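Local coordinates for pesticidal crystal protein Cry4Aa (Bacillus thuringiensis, PDB 2C9K) that binds midgut epithelial cells of mosquito larvae and kills them by colloid-osmotic lysis, as the activated fragment of a three-domain pore-forming delta-endotoxin, at residues L25-F30 with H87-E92; T52-I57 with N136-S141; V266-E271 with Q449-A454. All blocks are in the same frame, centred on the assembly; numbering follows the deposited sequence.

In the fold
Contacts 1 and 2 both lie in the N-terminal helical bundle, the domain linked to pore formation in this family, and their segments alternate along the chain; contact 3 belongs to the second, all-antiparallel beta-sheet domain. The centres of contacts 1 and 2 are about 31 Å apart, whereas the centres of contacts 2 and 3 are about 24 Å apart, with nearest atoms about 10 Å apart. Contact 1 is partly buried, with exposed K89 on its outer side; contacts 2 and 3 are buried. No hydrogen bond crosses either helical contact, where leucine methyls meet an alanine, a threonine or the aliphatic part of a lysine. Contact 3 instead pairs backbones, adds an asparagine-to-carbonyl bond, and packs apolar groups on both sheet faces.

Contact 1 (L25-F30 with H87-E92); sequences LALIGF and HLKTWE
The methyl of A26 meets CD2 of L88 with 3.4 Å between A26 CB and that carbon, and this pair forms the inner, well-packed part of the contact. Both CB atoms face the opposite segment. The extended first torsion of L88 (chi1 -173°) puts CG opposite its backbone N and carries CD2 across to A26, where L88 CD2 also lies 3.7 Å from the backbone N of L27. Y84, of the same helix as L88, and Q156 of helix 140-164 touch A26 as well, and L23, in a loop, touches L88.

Towards the outside, L27 takes over. Its CD1 rests on the start of the K89 side chain, with L27 CD1 3.5 Å from K89 CA and 3.6 Å from K89 CB, while the lysine chain, bent at chi2 and chi4, carries NZ away from the contact. No hydrogen bond spans this side, and K89 is exposed. The nearest backbones are those of L27 and K89, 6.2 Å between their CA atoms. The segment leading into helix 29-37 thus packs on L88 and K89 of helix 77-89, an apolar contact within the N-terminal helical bundle of the three-domain delta-endotoxins.

Contact 2 (T52-I57 with N136-S141); sequences TQTKNI and NILVLS
L138 lies across T54 and K55: CD1 fits between T54 CG2 and the backbone of K55, while CD2 lies along the K55 side chain. In the N-terminal helical bundle of the delta-endotoxin, this packs helix 46-58 against the junction leading into helix 140-164. The side chains of T54 and L138 run antiparallel, each passing the other's tip. In T54, chi1 of -71° sets OG1 beside the backbone N and CG2 opposite it; T54 CG2 comes 3.3 Å from L138 CD1 and 3.9 Å from L138 CA. OG1 hydrogen-bonds to the carbonyl of F50, one turn earlier in the helix. The threonine therefore offers carbon to the leucine while its hydroxyl is satisfied within its own helix.

K55 passes L138 at a slant. K55 CB sits equally near both branches, 3.6 Å from L138 CD1 and from L138 CD2. I51, from the same helix as T54, also touches L138, and M232 of helix 222-240 packs on T54. Beyond CG the lysine chain bows away from the leucine at CD and CE, and the bend at chi4 returns its ammonium nitrogen, with K55 NZ 3.7 Å from L138 CD2.

Contact 3 (V266-E271 with Q449-A454); sequences VLNFEE and QVYTFA
With CG beside the backbone N (chi1 -70°), N268 turns its amide towards Q449 of the opposite segment, where N268 ND2 donates to Q449 O at 3.2 Å. The carbonyl points almost straight at the nitrogen (C=O...N 177°), and the acceptor lies close to the amide plane. N371 has a share in this junction, since its carbonyl accepts a second bond from N268 ND2. In L267, chi1 of 166° swings CG away from the backbone N and lays the side chain next to that of Y451, both heading the same way, with L267 CD2 3.9 Å from Y451 CD1.

Between the backbones, L267 and Y451 form an antiparallel hydrogen-bonded pair, with L267 N to Y451 O at 2.8 Å and Y451 N to L267 O at 3.0 Å; V266 and T452 make the neighbouring non-hydrogen-bonded pair. Strand 262-267 is the outermost strand, within this chain, of one of the three antiparallel sheets of the beta-prism domain II of three-domain Cry toxins; it runs beside central strand 450-457, whose other neighbour is strand 432-440.

On the face of L267, L267 CB meets the edge of the F453 ring, 4.2 Å from F453 CE1; the ring stacks on F407, and V359 of strand 353-362 touches both L267 and F453. V266 occupies the other face with T452, V266 CB lying 3.8 Å from T452 CG2 and V266 CG2 3.9 Å from V450 CG1. There W222, N223 and N226 of helix 222-240, in the helical domain, pack against V266.

Contact 1 (L25-F30 with H87-E92)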
# COMPACT_ATOMS: atom_id res chain seq x y z
N LEU A 25 -13.12 2.61 -16.49
CA LEU A 25 -12.54 1.37 -15.99
C LEU A 25 -13.60 0.29 -15.80
O LEU A 25 -13.32 -0.75 -15.20
CB LEU A 25 -11.84 1.61 -14.64
CG LEU A 25 -10.54 2.44 -14.56
CD1 LEU A 25 -10.79 3.87 -14.99
CD2 LEU A 25 -10.03 2.40 -13.13
N ALA A 26 -14.80 0.53 -16.32
CA ALA A 26 -15.90 -0.43 -16.21
C ALA A 26 -15.78 -1.61 -17.17
O ALA A 26 -15.55 -2.74 -16.75
CB ALA A 26 -17.23 0.29 -16.42
N LEU A 27 -15.94 -1.34 -18.46
CA LEU A 27 -15.88 -2.38 -19.49
C LEU A 27 -14.75 -3.41 -19.33
O LEU A 27 -14.94 -4.59 -19.61
CB LEU A 27 -15.76 -1.72 -20.87
CG LEU A 27 -15.67 -2.66 -22.07
CD1 LEU A 27 -17.00 -3.40 -22.26
CD2 LEU A 27 -15.33 -1.85 -23.31
N ILE A 28 -13.58 -2.95 -18.91
CA ILE A 28 -12.43 -3.84 -18.75
C ILE A 28 -12.18 -4.22 -17.30
O ILE A 28 -12.08 -5.40 -16.97
CB ILE A 28 -11.16 -3.18 -19.32
CG1 ILE A 28 -11.37 -2.89 -20.81
CG2 ILE A 28 -9.95 -4.08 -19.09
CD1 ILE A 28 -11.90 -4.07 -21.60
N GLY A 29 -12.04 -3.22 -16.43
CA GLY A 29 -11.81 -3.48 -15.02
C GLY A 29 -12.86 -4.42 -14.47
O GLY A 29 -12.58 -5.25 -13.61
N PHE A 30 -14.09 -4.31 -14.97
CA PHE A 30 -15.16 -5.17 -14.53
C PHE A 30 -14.94 -6.58 -15.03
O PHE A 30 -15.26 -7.55 -14.34
CB PHE A 30 -16.50 -4.65 -15.03
CG PHE A 30 -17.14 -3.66 -14.11
CD1 PHE A 30 -17.83 -2.57 -14.61
CD2 PHE A 30 -17.07 -3.83 -12.73
CE1 PHE A 30 -18.44 -1.66 -13.76
CE2 PHE A 30 -17.68 -2.93 -11.86
CZ PHE A 30 -18.37 -1.85 -12.38
N HIS A 87 -24.85 -3.81 -21.04
CA HIS A 87 -25.33 -2.66 -21.80
C HIS A 87 -24.18 -1.76 -22.24
O HIS A 87 -24.24 -1.12 -23.29
CB HIS A 87 -26.34 -1.86 -20.97
CG HIS A 87 -27.54 -2.66 -20.56
ND1 HIS A 87 -28.34 -3.32 -21.47
CD2 HIS A 87 -28.07 -2.91 -19.35
CE1 HIS A 87 -29.31 -3.94 -20.84
NE2 HIS A 87 -29.17 -3.71 -19.54
N LEU A 88 -23.14 -1.72 -21.42
CA LEU A 88 -21.97 -0.91 -21.71
C LEU A 88 -21.23 -1.57 -22.87
O LEU A 88 -20.97 -0.94 -23.89
CB LEU A 88 -21.07 -0.83 -20.48
CG LEU A 88 -19.87 0.12 -20.56
CD1 LEU A 88 -20.29 1.48 -21.09
CD2 LEU A 88 -19.26 0.24 -19.17
N LYS A 89 -20.89 -2.84 -22.68
CA LYS A 89 -20.21 -3.62 -23.71
C LYS A 89 -21.08 -3.61 -24.95
O LYS A 89 -20.58 -3.51 -26.08
CB LYS A 89 -20.01 -5.05 -23.19
CG LYS A 89 -19.77 -6.13 -24.24
CD LYS A 89 -18.45 -5.96 -24.97
CE LYS A 89 -18.02 -7.29 -25.60
NZ LYS A 89 -19.10 -7.95 -26.41
N THR A 90 -22.39 -3.69 -24.74
CA THR A 90 -23.38 -3.67 -25.82
C THR A 90 -23.42 -2.29 -26.45
O THR A 90 -23.97 -2.12 -27.53
CB THR A 90 -24.80 -4.00 -25.29
OG1 THR A 90 -24.84 -5.35 -24.83
CG2 THR A 90 -25.84 -3.81 -26.38
N TRP A 91 -22.83 -1.31 -25.77
CA TRP A 91 -22.82 0.06 -26.29
C TRP A 91 -21.63 0.38 -27.17
O TRP A 91 -21.73 1.24 -28.05
CB TRP A 91 -22.86 1.06 -25.14
CG TRP A 91 -22.94 2.48 -25.61
CD1 TRP A 91 -24.04 3.11 -26.10
CD2 TRP A 91 -21.88 3.44 -25.65
NE1 TRP A 91 -23.74 4.41 -26.43
CE2 TRP A 91 -22.41 4.64 -26.17
CE3 TRP A 91 -20.52 3.40 -25.30
CZ2 TRP A 91 -21.65 5.79 -26.35
CZ3 TRP A 91 -19.76 4.55 -25.47
CH2 TRP A 91 -20.33 5.73 -25.99
N GLU A 92 -20.49 -0.29 -26.95
CA GLU A 92 -19.31 -0.01 -27.75
C GLU A 92 -19.29 -0.70 -29.11
O GLU A 92 -20.03 -0.30 -30.01
CB GLU A 92 -18.02 -0.33 -26.98
CG GLU A 92 -17.87 -1.78 -26.53
CD GLU A 92 -16.41 -2.22 -26.54
OE1 GLU A 92 -15.54 -1.42 -26.14
OE2 GLU A 92 -16.15 -3.38 -26.94

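Contact 2 (T52-I57 with N136-S141)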
# COMPACT_ATOMS: atom_id res chain seq x y z
N THR A 52 -15.09 -13.58 7.75
CA THR A 52 -14.59 -14.64 8.61
C THR A 52 -13.10 -14.46 8.87
O THR A 52 -12.64 -14.58 10.01
CB THR A 52 -14.84 -16.00 7.98
OG1 THR A 52 -16.25 -16.18 7.81
CG2 THR A 52 -14.30 -17.11 8.87
N GLN A 53 -12.34 -14.17 7.82
CA GLN A 53 -10.90 -14.00 7.97
C GLN A 53 -10.56 -12.84 8.89
O GLN A 53 -9.65 -12.95 9.72
CB GLN A 53 -10.22 -13.80 6.60
CG GLN A 53 -8.69 -13.87 6.69
CD GLN A 53 -8.00 -13.74 5.35
OE1 GLN A 53 -6.78 -13.86 5.26
NE2 GLN A 53 -8.77 -13.49 4.30
N THR A 54 -11.28 -11.74 8.76
CA THR A 54 -11.02 -10.60 9.63
C THR A 54 -11.33 -10.97 11.07
O THR A 54 -10.53 -10.72 11.98
CB THR A 54 -11.89 -9.40 9.21
OG1 THR A 54 -11.40 -8.88 7.97
CG2 THR A 54 -11.84 -8.31 10.27
N LYS A 55 -12.50 -11.58 11.27
CA LYS A 55 -12.97 -12.01 12.58
C LYS A 55 -12.03 -13.05 13.20
O LYS A 55 -11.94 -13.17 14.42
CB LYS A 55 -14.37 -12.61 12.45
CG LYS A 55 -14.99 -13.10 13.75
CD LYS A 55 -16.04 -14.17 13.46
CE LYS A 55 -17.21 -14.10 14.43
NZ LYS A 55 -18.07 -12.89 14.20
N ASN A 56 -11.32 -13.80 12.35
CA ASN A 56 -10.40 -14.81 12.84
C ASN A 56 -9.14 -14.20 13.41
O ASN A 56 -8.46 -14.82 14.21
CB ASN A 56 -10.03 -15.79 11.72
CG ASN A 56 -11.12 -16.81 11.45
OD1 ASN A 56 -11.69 -17.39 12.38
ND2 ASN A 56 -11.42 -17.04 10.17
N ILE A 57 -8.83 -12.97 13.00
CA ILE A 57 -7.63 -12.32 13.51
C ILE A 57 -7.95 -11.51 14.78
O ILE A 57 -7.15 -11.44 15.71
CB ILE A 57 -6.99 -11.42 12.41
CG1 ILE A 57 -7.43 -9.97 12.56
CG2 ILE A 57 -7.36 -11.93 11.04
CD1 ILE A 57 -6.46 -9.13 13.36
N ASN A 136 -18.91 -3.58 11.97
CA ASN A 136 -18.56 -2.79 10.80
C ASN A 136 -17.10 -2.82 10.43
O ASN A 136 -16.76 -2.65 9.27
CB ASN A 136 -19.03 -1.35 10.98
CG ASN A 136 -20.48 -1.18 10.59
OD1 ASN A 136 -20.84 -1.31 9.41
ND2 ASN A 136 -21.33 -0.89 11.57
N ILE A 137 -16.22 -3.04 11.40
CA ILE A 137 -14.81 -3.13 11.06
C ILE A 137 -14.61 -4.53 10.49
O ILE A 137 -13.70 -4.78 9.71
CB ILE A 137 -13.89 -2.97 12.28
CG1 ILE A 137 -13.90 -4.24 13.11
CG2 ILE A 137 -14.33 -1.80 13.12
CD1 ILE A 137 -12.66 -4.40 13.90
N LEU A 138 -15.49 -5.44 10.91
CA LEU A 138 -15.44 -6.83 10.48
C LEU A 138 -15.99 -6.97 9.07
O LEU A 138 -15.78 -7.98 8.40
CB LEU A 138 -16.26 -7.69 11.46
CG LEU A 138 -15.76 -9.11 11.73
CD1 LEU A 138 -14.34 -9.05 12.27
CD2 LEU A 138 -16.68 -9.82 12.72
N VAL A 139 -16.70 -5.95 8.61
CA VAL A 139 -17.30 -5.95 7.28
C VAL A 139 -16.61 -4.90 6.39
O VAL A 139 -16.89 -4.80 5.19
CB VAL A 139 -18.81 -5.64 7.37
CG1 VAL A 139 -19.43 -5.61 6.00
CG2 VAL A 139 -19.51 -6.70 8.19
N LEU A 140 -15.69 -4.13 6.99
CA LEU A 140 -14.97 -3.08 6.28
C LEU A 140 -14.36 -3.53 4.96
O LEU A 140 -14.47 -2.83 3.96
CB LEU A 140 -13.87 -2.49 7.16
CG LEU A 140 -13.03 -1.38 6.51
CD1 LEU A 140 -13.92 -0.20 6.15
CD2 LEU A 140 -11.92 -0.94 7.44
N SER A 141 -13.70 -4.68 4.94
CA SER A 141 -13.09 -5.13 3.69
C SER A 141 -14.12 -5.32 2.58
O SER A 141 -13.86 -5.01 1.42
CB SER A 141 -12.26 -6.40 3.91
OG SER A 141 -13.06 -7.55 4.09

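Contact 3 (V266-E271 with Q449-A454)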
# COMPACT_ATOMS: atom_id res chain seq x y z
N VAL A 266 5.64 -11.68 10.55
CA VAL A 266 6.60 -12.01 11.60
C VAL A 266 6.88 -13.49 11.87
O VAL A 266 6.07 -14.36 11.59
CB VAL A 266 6.21 -11.27 12.93
CG1 VAL A 266 4.83 -10.65 12.79
CG2 VAL A 266 6.28 -12.21 14.11
N LEU A 267 8.07 -13.74 12.41
CA LEU A 267 8.52 -15.09 12.71
C LEU A 267 8.95 -15.21 14.17
O LEU A 267 9.60 -14.31 14.71
CB LEU A 267 9.69 -15.48 11.80
CG LEU A 267 10.54 -16.71 12.16
CD1 LEU A 267 9.70 -17.99 12.07
CD2 LEU A 267 11.72 -16.79 11.21
N ASN A 268 8.57 -16.34 14.79
CA ASN A 268 8.89 -16.68 16.18
C ASN A 268 8.22 -15.83 17.24
O ASN A 268 8.75 -15.67 18.35
CB ASN A 268 10.40 -16.66 16.41
CG ASN A 268 11.10 -17.81 15.73
OD1 ASN A 268 10.50 -18.87 15.47
ND2 ASN A 268 12.38 -17.63 15.45
N PHE A 269 7.06 -15.28 16.92
CA PHE A 269 6.33 -14.45 17.87
C PHE A 269 5.85 -15.24 19.08
O PHE A 269 6.12 -14.88 20.23
CB PHE A 269 5.12 -13.83 17.20
CG PHE A 269 4.24 -13.09 18.15
CD1 PHE A 269 4.62 -11.85 18.64
CD2 PHE A 269 3.07 -13.67 18.63
CE1 PHE A 269 3.84 -11.19 19.60
CE2 PHE A 269 2.29 -13.02 19.58
CZ PHE A 269 2.68 -11.78 20.07
N GLU A 270 5.14 -16.32 18.82
CA GLU A 270 4.57 -17.14 19.87
C GLU A 270 5.56 -17.88 20.75
O GLU A 270 5.31 -18.05 21.94
CB GLU A 270 3.56 -18.12 19.26
CG GLU A 270 2.47 -17.43 18.43
CD GLU A 270 2.84 -17.28 16.93
OE1 GLU A 270 4.02 -16.95 16.61
OE2 GLU A 270 1.93 -17.47 16.08
N GLU A 271 6.69 -18.32 20.21
CA GLU A 271 7.65 -19.05 21.03
C GLU A 271 8.76 -18.21 21.63
O GLU A 271 9.76 -18.74 22.11
CB GLU A 271 8.23 -20.22 20.24
CG GLU A 271 7.20 -21.32 20.03
CD GLU A 271 7.82 -22.65 19.65
OE1 GLU A 271 7.09 -23.66 19.64
OE2 GLU A 271 9.05 -22.69 19.36
N GLN A 449 14.75 -15.01 19.31
CA GLN A 449 14.80 -13.82 18.47
C GLN A 449 13.58 -13.86 17.55
O GLN A 449 13.23 -14.91 17.01
CB GLN A 449 16.08 -13.86 17.63
CG GLN A 449 16.43 -12.59 16.91
CD GLN A 449 17.68 -12.74 16.06
OE1 GLN A 449 18.12 -11.79 15.41
NE2 GLN A 449 18.26 -13.93 16.06
N VAL A 450 12.91 -12.71 17.41
CA VAL A 450 11.72 -12.59 16.56
C VAL A 450 12.07 -11.74 15.34
O VAL A 450 12.63 -10.65 15.47
CB VAL A 450 10.55 -11.91 17.30
CG1 VAL A 450 9.43 -11.63 16.34
CG2 VAL A 450 10.05 -12.80 18.41
N TYR A 451 11.72 -12.23 14.15
CA TYR A 451 12.02 -11.48 12.94
C TYR A 451 10.75 -10.95 12.29
O TYR A 451 9.64 -11.41 12.58
CB TYR A 451 12.72 -12.36 11.89
CG TYR A 451 14.00 -13.04 12.33
CD1 TYR A 451 13.98 -14.21 13.09
CD2 TYR A 451 15.24 -12.54 11.95
CE1 TYR A 451 15.16 -14.87 13.45
CE2 TYR A 451 16.42 -13.18 12.30
CZ TYR A 451 16.38 -14.35 13.05
OH TYR A 451 17.55 -14.99 13.38
N THR A 452 10.92 -9.97 11.42
CA THR A 452 9.81 -9.41 10.67
C THR A 452 10.36 -9.20 9.28
O THR A 452 11.51 -8.78 9.10
CB THR A 452 9.35 -8.06 11.22
OG1 THR A 452 10.49 -7.24 11.48
CG2 THR A 452 8.54 -8.24 12.49
N PHE A 453 9.55 -9.51 8.28
CA PHE A 453 9.96 -9.34 6.90
C PHE A 453 9.14 -8.21 6.30
O PHE A 453 7.92 -8.28 6.26
CB PHE A 453 9.75 -10.65 6.13
CG PHE A 453 10.57 -11.80 6.68
CD1 PHE A 453 10.19 -12.44 7.86
CD2 PHE A 453 11.75 -12.19 6.05
CE1 PHE A 453 10.99 -13.45 8.41
CE2 PHE A 453 12.55 -13.20 6.59
CZ PHE A 453 12.16 -13.83 7.77
N ALA A 454 9.83 -7.15 5.89
CA ALA A 454 9.18 -5.97 5.31
C ALA A 454 8.89 -6.21 3.84
O ALA A 454 9.69 -6.80 3.13
CB ALA A 454 10.08 -4.77 5.47